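Long-range contacts in extracellular PQQ-dependent sugar dehydrogenase (Coprinopsis cinerea, PDB 6JT6), which probably oxidises sugars with a pyrroloquinoline quinone cofactor and passes the electrons on through its cytochrome b domain, the heme-binding part seen here: residues P99-L104 with Y118-C123; A52-I57 with W143-T148; R66-L71 with G128-I133; T12-S17 with D183-Q188. One frame throughout, in Å; residues are numbered along the deposited sequence.

Contact 1. Residues P99-L104 with Y118-C123; sequences PRLTIL and YRCQNC. With NAG (2-acetamido-2-deoxy-beta-D-glucopyranose), chain B.
Arg100 and Gln121, and Thr102 and Arg119, form the hydrogen-bonded pairs of an antiparallel hairpin made by strands 100-109 and 113-121. Each pair exchanges two backbone bonds. Arg100 N gives to Gln121 O at 2.8 Å, and Gln121 N returns a nearly straight bond to Arg100 O (178° at the hydrogen). Thr102 N and Arg119 O are 3.0 Å apart.

Water joins the polar face. Water 1 hydrogen-bonds Arg100 O, Gln121 OE1 and Thr102 OG1. Water 2 links Thr102 OG1 to Arg119 NH1, which donates to it at 2.8 Å. The carboxamide carbon Gln121 CD sits 3.4 Å above the Arg119 guanidinium plane. Glu43 takes the NE of Arg119 in a salt bridge.

The opposite face is apolar. Leu101 CD2 lies 3.6 Å from Cys120 SG and also meets the Tyr118 ring obliquely. Pro99 CB packs 3.6 Å from Cys123 SG, against the disulfide Cys120-Cys123. With SG turned away from the backbone N (chi1 -158°), Cys120 reaches both Cys123 SG and Leu101 CD2.

A covalent bond fixes the glycan: Asn122 ND2 carries NAG C1, and ND2 is also hydrogen-bonded to Gly98 O. The hairpin thus has a sulfur-rich apolar side and a hydrated, charged side. The disulfide joins Cys120, near the end of the strand, to Cys123 in the following loop, bracketing the glycosylated Asn122.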
# COMPACT_ATOMS: atom_id res chain seq x y z
N PRO A 99 9.29 8.26 -4.72
CA PRO A 99 9.08 6.82 -4.69
C PRO A 99 9.11 6.21 -6.07
O PRO A 99 8.73 6.87 -7.04
CB PRO A 99 7.67 6.69 -4.07
CG PRO A 99 7.57 7.89 -3.20
CD PRO A 99 8.19 8.97 -4.05
N ARG A 100 9.59 4.98 -6.16
CA ARG A 100 9.59 4.25 -7.42
C ARG A 100 8.66 3.05 -7.20
O ARG A 100 8.90 2.20 -6.33
CB ARG A 100 11.00 3.83 -7.84
CG ARG A 100 12.05 4.97 -7.86
CD ARG A 100 12.18 5.69 -9.20
NE ARG A 100 11.02 6.53 -9.58
CZ ARG A 100 10.93 7.85 -9.42
NH1 ARG A 100 9.83 8.49 -9.81
NH2 ARG A 100 11.93 8.55 -8.87
N LEU A 101 7.56 3.04 -7.95
CA LEU A 101 6.47 2.09 -7.73
C LEU A 101 6.37 1.09 -8.87
O LEU A 101 6.39 1.45 -10.06
CB LEU A 101 5.11 2.81 -7.55
CG LEU A 101 4.99 3.67 -6.26
CD1 LEU A 101 3.87 4.66 -6.42
CD2 LEU A 101 4.74 2.77 -5.05
N THR A 102 6.20 -0.18 -8.50
CA THR A 102 6.09 -1.24 -9.49
C THR A 102 4.89 -2.04 -9.06
O THR A 102 4.90 -2.59 -7.96
CB THR A 102 7.35 -2.14 -9.47
OG1 THR A 102 8.53 -1.33 -9.60
CG2 THR A 102 7.28 -3.23 -10.57
N ILE A 103 3.88 -2.11 -9.91
CA ILE A 103 2.75 -3.00 -9.64
C ILE A 103 3.17 -4.43 -9.94
O ILE A 103 3.80 -4.68 -10.98
CB ILE A 103 1.48 -2.60 -10.42
CG1 ILE A 103 0.98 -1.23 -9.90
CG2 ILE A 103 0.35 -3.64 -10.25
CD1 ILE A 103 -0.01 -0.53 -10.80
N LEU A 104 2.84 -5.33 -9.02
CA LEU A 104 3.25 -6.74 -9.05
C LEU A 104 2.05 -7.59 -9.44
O LEU A 104 0.94 -7.06 -9.63
CB LEU A 104 3.82 -7.17 -7.67
CG LEU A 104 4.99 -6.32 -7.11
CD1 LEU A 104 5.55 -6.80 -5.74
CD2 LEU A 104 6.13 -6.16 -8.12
N TYR A 118 2.18 -3.99 -4.72
CA TYR A 118 3.16 -3.07 -5.26
C TYR A 118 4.50 -3.18 -4.54
O TYR A 118 4.57 -3.59 -3.37
CB TYR A 118 2.61 -1.61 -5.23
CG TYR A 118 2.32 -1.12 -3.83
CD1 TYR A 118 3.32 -0.49 -3.05
CD2 TYR A 118 1.03 -1.28 -3.25
CE1 TYR A 118 3.05 -0.07 -1.76
CE2 TYR A 118 0.75 -0.84 -1.97
CZ TYR A 118 1.77 -0.24 -1.22
OH TYR A 118 1.52 0.22 0.08
N ARG A 119 5.55 -2.85 -5.29
CA ARG A 119 6.86 -2.60 -4.72
C ARG A 119 7.07 -1.10 -4.61
O ARG A 119 6.79 -0.37 -5.53
CB ARG A 119 7.94 -3.23 -5.61
CG ARG A 119 9.35 -3.27 -5.00
CD ARG A 119 10.38 -3.47 -6.13
NE ARG A 119 11.70 -3.77 -5.60
CZ ARG A 119 12.76 -3.99 -6.38
NH1 ARG A 119 12.62 -3.93 -7.70
NH2 ARG A 119 13.94 -4.26 -5.82
N CYS A 120 7.60 -0.66 -3.47
CA CYS A 120 7.81 0.77 -3.24
C CYS A 120 9.26 0.96 -2.89
O CYS A 120 9.69 0.63 -1.78
CB CYS A 120 6.97 1.26 -2.06
SG CYS A 120 6.64 3.05 -2.05
N GLN A 121 10.02 1.52 -3.82
CA GLN A 121 11.43 1.75 -3.56
C GLN A 121 11.66 3.21 -3.35
O GLN A 121 10.98 4.04 -3.97
CB GLN A 121 12.27 1.31 -4.75
CG GLN A 121 12.35 -0.18 -4.90
CD GLN A 121 12.98 -0.53 -6.22
OE1 GLN A 121 12.30 -0.54 -7.26
NE2 GLN A 121 14.28 -0.79 -6.21
N ASN A 122 12.65 3.52 -2.52
CA ASN A 122 12.90 4.90 -2.09
C ASN A 122 11.65 5.45 -1.36
O ASN A 122 11.12 6.53 -1.68
CB ASN A 122 13.29 5.78 -3.29
CG ASN A 122 13.80 7.14 -2.87
OD1 ASN A 122 14.29 7.32 -1.73
ND2 ASN A 122 13.70 8.12 -3.78
N CYS A 123 11.15 4.65 -0.42
CA CYS A 123 9.91 4.95 0.27
C CYS A 123 10.08 4.89 1.78
O CYS A 123 9.09 4.83 2.48
CB CYS A 123 8.84 3.92 -0.13
SG CYS A 123 8.43 3.94 -1.87
C1 NAG B . 14.17 9.47 -3.51
C2 NAG B . 14.76 10.16 -4.74
C3 NAG B . 15.22 11.58 -4.39
C4 NAG B . 14.15 12.39 -3.64
C5 NAG B . 13.62 11.62 -2.42
C6 NAG B . 12.36 12.30 -1.89
C7 NAG B . 15.98 8.58 -6.20
C8 NAG B . 17.32 7.89 -6.31
N2 NAG B . 15.90 9.38 -5.14
O3 NAG B . 15.52 12.25 -5.61
O4 NAG B . 14.72 13.66 -3.24
O5 NAG B . 13.26 10.27 -2.75
O6 NAG B . 11.95 11.79 -0.61
O7 NAG B . 15.07 8.41 -7.01
O HOH W 1 9.53 -0.29 -7.46
O HOH W 2 10.82 -2.89 -9.57

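Contact 2. Residues A52-I57 with W143-T148; sequences ASAGWI and WAFHST. With HEM (protoporphyrin IX containing Fe), chain C.
His146 lays its CB over one face of the Trp56 indole, in a CH-pi contact 3.6 Å from the centroid of the five-membered ring. The two rings themselves meet obliquely, with planes at 50°. Trp56 CG stands between its backbone N and carbonyl carbon (chi1 58°), which swings the indole across strand 138-146. The six-membered end then reaches Ala144, whose CB sits at the ring edge, 3.7 Å from Trp56 CZ3. Beyond it, Trp56 CH2 is 3.8 Å from HEM C2C, and Ala144 CB is 3.6 Å from HEM CHD. The indole NE1 is held by Tyr162 O. Replacing the indole of Trp56 by an alanine methyl is likely to open a gap beside the heme and leave Tyr162 O without its NE1 donor.

On the other face of the sheet, Phe145 and Ile57 run alongside each other, both extending in one direction. Ile57 CG1 is 3.9 Å from Phe145 CD1. The ring of Phe145 runs on to Ala54, whose CB meets CZ at 3.6 Å.

The backbones are antiparallel, with a classic beta bulge: Gly55 and Trp56 both face His146. Gly55 N gives His146 O a bond of 2.7 Å, and Trp56 N adds a weak one. His146 N returns a bond to Trp56 O. At the loop end of the pair, water 3 donates to Ser53 O and Thr148 O. The chemistry is therefore split: one side of the strand pair offers the heme an apolar wall of indole and methyl, and the other builds the aromatic and aliphatic core.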
# COMPACT_ATOMS: atom_id res chain seq x y z
N ALA A 52 -14.50 -5.14 -4.65
CA ALA A 52 -14.28 -4.73 -6.05
C ALA A 52 -15.01 -3.43 -6.41
O ALA A 52 -14.65 -2.76 -7.38
CB ALA A 52 -14.72 -5.84 -6.99
N SER A 53 -16.04 -3.09 -5.66
CA SER A 53 -16.80 -1.89 -5.94
C SER A 53 -16.21 -0.62 -5.33
O SER A 53 -16.72 0.48 -5.61
CB SER A 53 -18.24 -2.09 -5.48
OG SER A 53 -18.32 -2.28 -4.05
N ALA A 54 -15.18 -0.76 -4.48
CA ALA A 54 -14.54 0.38 -3.82
C ALA A 54 -13.94 1.32 -4.84
O ALA A 54 -13.51 0.90 -5.91
CB ALA A 54 -13.46 -0.08 -2.84
N GLY A 55 -13.83 2.60 -4.50
CA GLY A 55 -13.26 3.57 -5.45
C GLY A 55 -11.74 3.60 -5.49
O GLY A 55 -11.13 3.45 -6.56
N TRP A 56 -11.13 3.77 -4.32
CA TRP A 56 -9.68 3.68 -4.20
C TRP A 56 -9.27 3.33 -2.76
O TRP A 56 -10.08 3.41 -1.83
CB TRP A 56 -8.99 4.98 -4.67
CG TRP A 56 -9.39 6.27 -3.96
CD1 TRP A 56 -10.25 7.23 -4.42
CD2 TRP A 56 -8.88 6.75 -2.70
NE1 TRP A 56 -10.33 8.28 -3.51
CE2 TRP A 56 -9.48 8.00 -2.45
CE3 TRP A 56 -7.98 6.22 -1.74
CZ2 TRP A 56 -9.18 8.77 -1.31
CZ3 TRP A 56 -7.68 6.97 -0.60
CH2 TRP A 56 -8.28 8.24 -0.39
N ILE A 57 -8.02 2.89 -2.60
CA ILE A 57 -7.49 2.42 -1.33
C ILE A 57 -6.08 3.00 -1.23
O ILE A 57 -5.29 2.91 -2.19
CB ILE A 57 -7.41 0.88 -1.30
CG1 ILE A 57 -8.73 0.23 -1.75
CG2 ILE A 57 -6.93 0.39 0.11
CD1 ILE A 57 -8.63 -1.27 -2.01
N TRP A 143 -4.32 4.77 6.96
CA TRP A 143 -5.08 4.05 5.92
C TRP A 143 -6.18 5.00 5.45
O TRP A 143 -6.68 5.81 6.24
CB TRP A 143 -5.65 2.70 6.45
CG TRP A 143 -6.53 2.80 7.64
CD1 TRP A 143 -6.16 2.72 8.99
CD2 TRP A 143 -7.94 3.02 7.64
NE1 TRP A 143 -7.27 2.86 9.79
CE2 TRP A 143 -8.37 3.05 9.00
CE3 TRP A 143 -8.91 3.16 6.61
CZ2 TRP A 143 -9.73 3.21 9.36
CZ3 TRP A 143 -10.26 3.35 6.98
CH2 TRP A 143 -10.65 3.39 8.35
N ALA A 144 -6.56 4.90 4.18
CA ALA A 144 -7.62 5.75 3.63
C ALA A 144 -8.36 4.98 2.54
O ALA A 144 -7.76 4.12 1.86
CB ALA A 144 -7.05 7.08 3.09
N PHE A 145 -9.64 5.28 2.37
CA PHE A 145 -10.49 4.44 1.56
C PHE A 145 -11.63 5.25 1.04
O PHE A 145 -12.28 5.98 1.81
CB PHE A 145 -10.97 3.31 2.47
CG PHE A 145 -11.83 2.27 1.81
CD1 PHE A 145 -11.27 1.21 1.09
CD2 PHE A 145 -13.23 2.29 2.00
CE1 PHE A 145 -12.09 0.22 0.53
CE2 PHE A 145 -14.04 1.30 1.45
CZ PHE A 145 -13.46 0.26 0.71
N HIS A 146 -11.89 5.15 -0.27
CA HIS A 146 -13.16 5.65 -0.81
C HIS A 146 -14.03 4.46 -1.16
O HIS A 146 -13.69 3.65 -2.04
CB HIS A 146 -12.95 6.49 -2.04
CG HIS A 146 -14.06 7.46 -2.27
ND1 HIS A 146 -15.35 7.06 -2.53
CD2 HIS A 146 -14.09 8.80 -2.18
CE1 HIS A 146 -16.11 8.13 -2.66
NE2 HIS A 146 -15.38 9.20 -2.44
N SER A 147 -15.15 4.33 -0.47
CA SER A 147 -16.01 3.15 -0.59
C SER A 147 -16.71 2.97 -1.93
O SER A 147 -17.22 1.88 -2.22
CB SER A 147 -17.05 3.15 0.56
OG SER A 147 -18.01 4.18 0.35
N THR A 148 -16.78 4.02 -2.75
CA THR A 148 -17.61 3.92 -3.99
C THR A 148 -16.99 4.47 -5.26
O THR A 148 -17.26 3.95 -6.33
CB THR A 148 -19.00 4.61 -3.87
OG1 THR A 148 -18.81 6.05 -3.77
CG2 THR A 148 -19.80 4.05 -2.64
CHA HEM C . -7.42 12.35 7.26
CHB HEM C . -8.88 15.48 3.82
CHC HEM C . -7.11 12.58 0.38
CHD HEM C . -4.91 9.92 3.88
C1A HEM C . -8.02 13.43 6.62
C2A HEM C . -8.80 14.41 7.27
C3A HEM C . -9.21 15.28 6.29
C4A HEM C . -8.69 14.84 5.04
CMA HEM C . -10.08 16.52 6.48
CAA HEM C . -9.11 14.50 8.75
CBA HEM C . -9.99 13.34 9.27
CGA HEM C . -11.25 13.11 8.49
O1A HEM C . -11.43 12.07 7.80
O2A HEM C . -12.17 13.96 8.54
C1B HEM C . -8.54 14.95 2.58
C2B HEM C . -8.94 15.56 1.34
C3B HEM C . -8.47 14.72 0.35
C4B HEM C . -7.78 13.60 1.04
CMB HEM C . -9.74 16.87 1.19
CAB HEM C . -8.56 14.81 -1.13
CBB HEM C . -9.60 15.31 -1.78
C1C HEM C . -6.27 11.63 1.03
C2C HEM C . -5.50 10.65 0.37
C3C HEM C . -4.86 9.88 1.36
C4C HEM C . -5.28 10.40 2.64
CMC HEM C . -5.39 10.53 -1.14
CAC HEM C . -3.90 8.76 1.12
CBC HEM C . -4.06 7.91 0.09
C1D HEM C . -5.51 10.36 5.07
C2D HEM C . -5.20 9.74 6.37
C3D HEM C . -5.87 10.42 7.31
C4D HEM C . -6.59 11.47 6.57
CMD HEM C . -4.30 8.56 6.65
CAD HEM C . -5.92 10.11 8.81
CBD HEM C . -4.75 10.66 9.61
CGD HEM C . -4.90 12.15 9.74
O1D HEM C . -4.05 12.96 9.27
O2D HEM C . -5.92 12.58 10.30
NA HEM C . -7.98 13.69 5.24
NB HEM C . -7.88 13.81 2.36
NC HEM C . -6.16 11.43 2.38
ND HEM C . -6.34 11.43 5.24
FE HEM C . -7.07 12.58 3.86
O HOH W 3 -17.14 1.75 -7.82

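Contact 3. Residues R66-L71 with G128-I133; sequences RNNPLL and GGAGGI. With HEM (protoporphyrin IX containing Fe), chain C.
A type II' beta turn, Gly128 to Gly131, docks on the loop that leads into strand 70-76, one of the strands beside the heme. The key bond is between Asn68 and Ala130. Ala130 N donates to Asn68 OD1 at 2.8 Å, nearly straight (167° at the hydrogen). It arrives in the carbonyl plane, on a lone pair. In Asn68, chi1 of -64° carries the amide toward the turn, and chi2 of -68° sets OD1 facing Ala130 N. Trp126 NE1 donates to the same OD1, while Asn68 ND2 gives to Ser64 O. The amide is thus held at both ends, which should fix which way round it sits.

The remaining contacts centre on the Gly129 backbone. Gly129 CA makes a CA-H...O contact with Asn67 O at 3.1 Å, and also lies 3.4 Å from Asn68 OD1. A side chain on Gly129 would run into both oxygens. Its positive phi favours glycine too. Asn67 CB rests 3.8 Å from Gly129 N. Ala130 CB sits beside Asn68 OD1. Inside the turn, Gly131 N gives Gly128 O a weak bond.

Further along the same segment, Leu70 CB is 3.8 Å from HEM CAC. The joint is small and near the surface. It shows a glycine-rich type II' turn docked through one buried asparagine amide on a loop next to the heme pocket.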
# COMPACT_ATOMS: atom_id res chain seq x y z
N ARG A 66 -0.72 14.47 6.68
CA ARG A 66 0.14 15.61 6.39
C ARG A 66 1.63 15.29 6.42
O ARG A 66 2.17 14.81 7.43
CB ARG A 66 -0.17 16.79 7.32
CG ARG A 66 -1.57 17.37 7.16
CD ARG A 66 -1.95 18.20 8.39
NE ARG A 66 -1.72 17.41 9.61
CZ ARG A 66 -0.71 17.59 10.48
NH1 ARG A 66 0.18 18.58 10.31
NH2 ARG A 66 -0.59 16.77 11.53
N ASN A 67 2.29 15.59 5.29
CA ASN A 67 3.75 15.56 5.18
C ASN A 67 4.38 14.16 5.31
O ASN A 67 5.44 13.97 5.92
CB ASN A 67 4.37 16.60 6.16
CG ASN A 67 3.72 17.97 6.00
OD1 ASN A 67 3.75 18.55 4.90
ND2 ASN A 67 3.10 18.47 7.06
N ASN A 68 3.74 13.20 4.68
CA ASN A 68 4.29 11.83 4.60
C ASN A 68 3.87 11.30 3.23
O ASN A 68 2.81 11.69 2.74
CB ASN A 68 3.72 10.92 5.73
CG ASN A 68 4.11 11.37 7.13
OD1 ASN A 68 5.27 11.30 7.53
ND2 ASN A 68 3.14 11.79 7.90
N PRO A 69 4.67 10.41 2.61
CA PRO A 69 4.22 9.77 1.38
C PRO A 69 2.85 9.14 1.54
O PRO A 69 2.59 8.42 2.52
CB PRO A 69 5.27 8.66 1.14
CG PRO A 69 6.50 9.23 1.78
CD PRO A 69 5.94 9.81 3.07
N LEU A 70 1.99 9.45 0.57
CA LEU A 70 0.67 8.86 0.49
C LEU A 70 0.65 8.00 -0.76
O LEU A 70 0.91 8.48 -1.86
CB LEU A 70 -0.41 9.95 0.42
CG LEU A 70 -0.42 11.10 1.46
CD1 LEU A 70 -1.60 12.02 1.17
CD2 LEU A 70 -0.53 10.65 2.93
N LEU A 71 0.36 6.71 -0.60
CA LEU A 71 0.23 5.85 -1.79
C LEU A 71 -1.21 5.54 -2.00
O LEU A 71 -1.93 5.23 -1.06
CB LEU A 71 1.07 4.57 -1.69
CG LEU A 71 2.53 4.69 -1.21
CD1 LEU A 71 3.15 3.31 -1.13
CD2 LEU A 71 3.38 5.62 -2.07
N GLY A 128 10.31 15.72 6.53
CA GLY A 128 9.08 16.16 7.14
C GLY A 128 8.29 14.98 7.65
O GLY A 128 8.69 13.84 7.43
N GLY A 129 7.18 15.28 8.31
CA GLY A 129 6.32 14.28 8.91
C GLY A 129 7.09 13.39 9.86
O GLY A 129 7.90 13.88 10.70
N ALA A 130 6.88 12.08 9.72
CA ALA A 130 7.59 11.09 10.51
C ALA A 130 9.08 11.00 10.15
O ALA A 130 9.88 10.45 10.93
CB ALA A 130 6.92 9.72 10.36
N GLY A 131 9.46 11.50 8.97
CA GLY A 131 10.85 11.49 8.54
C GLY A 131 11.27 10.20 7.86
O GLY A 131 12.30 10.16 7.17
N GLY A 132 10.48 9.13 8.05
CA GLY A 132 10.77 7.84 7.43
C GLY A 132 10.11 6.68 8.14
O GLY A 132 9.35 6.87 9.08
N ILE A 133 10.35 5.47 7.66
CA ILE A 133 9.88 4.26 8.33
C ILE A 133 11.10 3.77 9.12
O ILE A 133 12.15 3.53 8.52
CB ILE A 133 9.37 3.19 7.33
CG1 ILE A 133 8.16 3.69 6.51
CG2 ILE A 133 9.00 1.89 8.05
CD1 ILE A 133 7.85 2.85 5.28
CHA HEM C . -7.42 12.35 7.26
CHB HEM C . -8.88 15.48 3.82
CHC HEM C . -7.11 12.58 0.38
CHD HEM C . -4.91 9.92 3.88
C1A HEM C . -8.02 13.43 6.62
C2A HEM C . -8.80 14.41 7.27
C3A HEM C . -9.21 15.28 6.29
C4A HEM C . -8.69 14.84 5.04
CMA HEM C . -10.08 16.52 6.48
CAA HEM C . -9.11 14.50 8.75
CBA HEM C . -9.99 13.34 9.27
CGA HEM C . -11.25 13.11 8.49
O1A HEM C . -11.43 12.07 7.80
O2A HEM C . -12.17 13.96 8.54
C1B HEM C . -8.54 14.95 2.58
C2B HEM C . -8.94 15.56 1.34
C3B HEM C . -8.47 14.72 0.35
C4B HEM C . -7.78 13.60 1.04
CMB HEM C . -9.74 16.87 1.19
CAB HEM C . -8.56 14.81 -1.13
CBB HEM C . -9.60 15.31 -1.78
C1C HEM C . -6.27 11.63 1.03
C2C HEM C . -5.50 10.65 0.37
C3C HEM C . -4.86 9.88 1.36
C4C HEM C . -5.28 10.40 2.64
CMC HEM C . -5.39 10.53 -1.14
CAC HEM C . -3.90 8.76 1.12
CBC HEM C . -4.06 7.91 0.09
C1D HEM C . -5.51 10.36 5.07
C2D HEM C . -5.20 9.74 6.37
C3D HEM C . -5.87 10.42 7.31
C4D HEM C . -6.59 11.47 6.57
CMD HEM C . -4.30 8.56 6.65
CAD HEM C . -5.92 10.11 8.81
CBD HEM C . -4.75 10.66 9.61
CGD HEM C . -4.90 12.15 9.74
O1D HEM C . -4.05 12.96 9.27
O2D HEM C . -5.92 12.58 10.30
NA HEM C . -7.98 13.69 5.24
NB HEM C . -7.88 13.81 2.36
NC HEM C . -6.16 11.43 2.38
ND HEM C . -6.34 11.43 5.24
FE HEM C . -7.07 12.58 3.86

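Contact 4. Residues T12-S17 with D183-Q188; sequences TGVTFS and DYYLQQ
Val14 lies over one face of the Tyr185 ring, and this is the tight part of the contact. Its CB is 3.5 Å from Tyr185 CD1 and 3.8 Å from the ring centroid, a CH-pi contact set toward the rim. The valine and the tyrosine run antiparallel past one another. A chi1 of -79° in Tyr185, with CG beside the backbone N, sends the ring from the helix to the strand. Ile31 of strand 26-33 packs against both Val14 and Tyr185.

Here the C-terminal helix 182-191 rests on the chain leading into strand 15-21 of the mixed sheet. In this approach an ST turn shapes the chain: Thr12 OG1 accepts from Val14 N at 3.3 Å.

The far end of the ring is polar and watered. Tyr185 OH and Thr15 OG1 share a hydrogen bond of 2.9 Å. Water 4 bonds the same Tyr185 OH and donates to Gly13 O at 2.8 Å. A leucine in place of Tyr185 would probably leave Thr15 OG1 and water 4 without their phenol partner and uncover part of Val14. Packing is looser at Gln188, whose CB comes no nearer than 4.2 Å to Val14 CG1. The Gln188 amide turns instead to its neighbour, with NE2 donating to Gln187 OE1.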
# COMPACT_ATOMS: atom_id res chain seq x y z
N THR A 12 -1.39 -16.02 -3.14
CA THR A 12 -0.00 -16.07 -3.63
C THR A 12 0.91 -16.99 -2.83
O THR A 12 2.02 -17.28 -3.28
CB THR A 12 0.64 -14.66 -3.60
OG1 THR A 12 0.68 -14.18 -2.25
CG2 THR A 12 -0.18 -13.69 -4.45
N GLY A 13 0.47 -17.42 -1.65
CA GLY A 13 1.35 -18.20 -0.74
C GLY A 13 2.34 -17.37 0.04
O GLY A 13 3.15 -17.91 0.82
N VAL A 14 2.29 -16.03 -0.09
CA VAL A 14 3.20 -15.22 0.72
C VAL A 14 2.51 -14.78 2.02
O VAL A 14 1.30 -14.86 2.13
CB VAL A 14 3.84 -14.02 -0.06
CG1 VAL A 14 4.22 -14.38 -1.52
CG2 VAL A 14 2.98 -12.80 -0.00
N THR A 15 3.27 -14.30 3.00
CA THR A 15 2.69 -13.83 4.23
C THR A 15 2.95 -12.33 4.34
O THR A 15 4.04 -11.86 3.98
CB THR A 15 3.26 -14.56 5.48
OG1 THR A 15 4.67 -14.26 5.58
CG2 THR A 15 3.05 -16.05 5.37
N PHE A 16 1.92 -11.59 4.77
CA PHE A 16 2.06 -10.13 4.98
C PHE A 16 1.83 -9.83 6.47
O PHE A 16 1.16 -10.61 7.19
CB PHE A 16 0.97 -9.36 4.21
CG PHE A 16 1.11 -9.39 2.71
CD1 PHE A 16 1.63 -8.29 2.01
CD2 PHE A 16 0.63 -10.49 1.96
CE1 PHE A 16 1.73 -8.29 0.60
CE2 PHE A 16 0.71 -10.49 0.56
CZ PHE A 16 1.27 -9.42 -0.12
N SER A 17 2.36 -8.70 6.93
CA SER A 17 1.80 -8.05 8.10
C SER A 17 0.56 -7.26 7.62
O SER A 17 0.67 -6.25 6.88
CB SER A 17 2.84 -7.14 8.77
OG SER A 17 2.23 -6.41 9.81
N ASP A 183 13.13 -11.21 -0.72
CA ASP A 183 13.50 -11.40 -2.13
C ASP A 183 12.67 -12.51 -2.78
O ASP A 183 12.17 -12.31 -3.89
CB ASP A 183 15.00 -11.71 -2.33
CG ASP A 183 15.93 -10.58 -1.94
OD1 ASP A 183 15.63 -9.38 -2.16
OD2 ASP A 183 17.01 -10.91 -1.40
N TYR A 184 12.51 -13.64 -2.10
CA TYR A 184 11.66 -14.75 -2.55
C TYR A 184 10.22 -14.29 -2.73
O TYR A 184 9.60 -14.55 -3.77
CB TYR A 184 11.70 -15.93 -1.55
CG TYR A 184 10.69 -17.02 -1.82
CD1 TYR A 184 10.77 -17.81 -3.00
CD2 TYR A 184 9.64 -17.27 -0.91
CE1 TYR A 184 9.84 -18.81 -3.25
CE2 TYR A 184 8.70 -18.27 -1.16
CZ TYR A 184 8.80 -19.04 -2.33
OH TYR A 184 7.88 -20.04 -2.59
N TYR A 185 9.70 -13.58 -1.71
CA TYR A 185 8.35 -13.03 -1.76
C TYR A 185 8.20 -12.05 -2.93
O TYR A 185 7.19 -12.08 -3.63
CB TYR A 185 8.00 -12.34 -0.42
CG TYR A 185 7.58 -13.29 0.70
CD1 TYR A 185 7.22 -14.62 0.43
CD2 TYR A 185 7.52 -12.84 2.03
CE1 TYR A 185 6.83 -15.49 1.46
CE2 TYR A 185 7.07 -13.68 3.07
CZ TYR A 185 6.75 -15.00 2.79
OH TYR A 185 6.31 -15.86 3.81
N LEU A 186 9.21 -11.19 -3.14
CA LEU A 186 9.18 -10.20 -4.22
C LEU A 186 9.06 -10.88 -5.56
O LEU A 186 8.23 -10.49 -6.36
CB LEU A 186 10.40 -9.28 -4.20
CG LEU A 186 10.49 -8.17 -5.29
CD1 LEU A 186 9.30 -7.22 -5.28
CD2 LEU A 186 11.80 -7.37 -5.16
N GLN A 187 9.92 -11.88 -5.80
CA GLN A 187 9.88 -12.68 -7.04
C GLN A 187 8.54 -13.38 -7.21
O GLN A 187 7.94 -13.30 -8.29
CB GLN A 187 11.04 -13.70 -7.11
CG GLN A 187 10.99 -14.69 -8.28
CD GLN A 187 10.05 -15.88 -8.08
OE1 GLN A 187 10.10 -16.59 -7.05
NE2 GLN A 187 9.18 -16.10 -9.05
N GLN A 188 8.08 -14.07 -6.17
CA GLN A 188 6.80 -14.82 -6.25
C GLN A 188 5.63 -13.90 -6.63
O GLN A 188 4.82 -14.24 -7.46
CB GLN A 188 6.46 -15.52 -4.92
CG GLN A 188 7.31 -16.73 -4.61
CD GLN A 188 7.00 -17.92 -5.50
OE1 GLN A 188 5.89 -18.41 -5.51
NE2 GLN A 188 8.00 -18.37 -6.28
O HOH W 4 4.62 -17.68 3.17

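Contact 2 reaches the heme from strands 56-60 and 138-146, contact 3 from strand 70-76; 56-60 and 70-76 are neighbours in one antiparallel sheet. The centres of contacts 2 and 3 are about 21 Å apart. Contact 1 belongs to the other sheet and meets contact 3 in the core: Leu71 CD1 lies 3.4 Å from Tyr118 CE1 and 3.6 Å from Cys120 SG. This packing links the glycosylated hairpin to a strand of the heme pocket. Contact 1 also meets contact 4, where Leu186 CD1 is 3.8 Å from Leu104 CD1, so the C-terminal helix lies against the hairpin. Contact 4 touches neither contact 2 nor contact 3; its nearest atoms are about 11 Å from each. Along the chain, 12-17 with 183-188 encloses all the others.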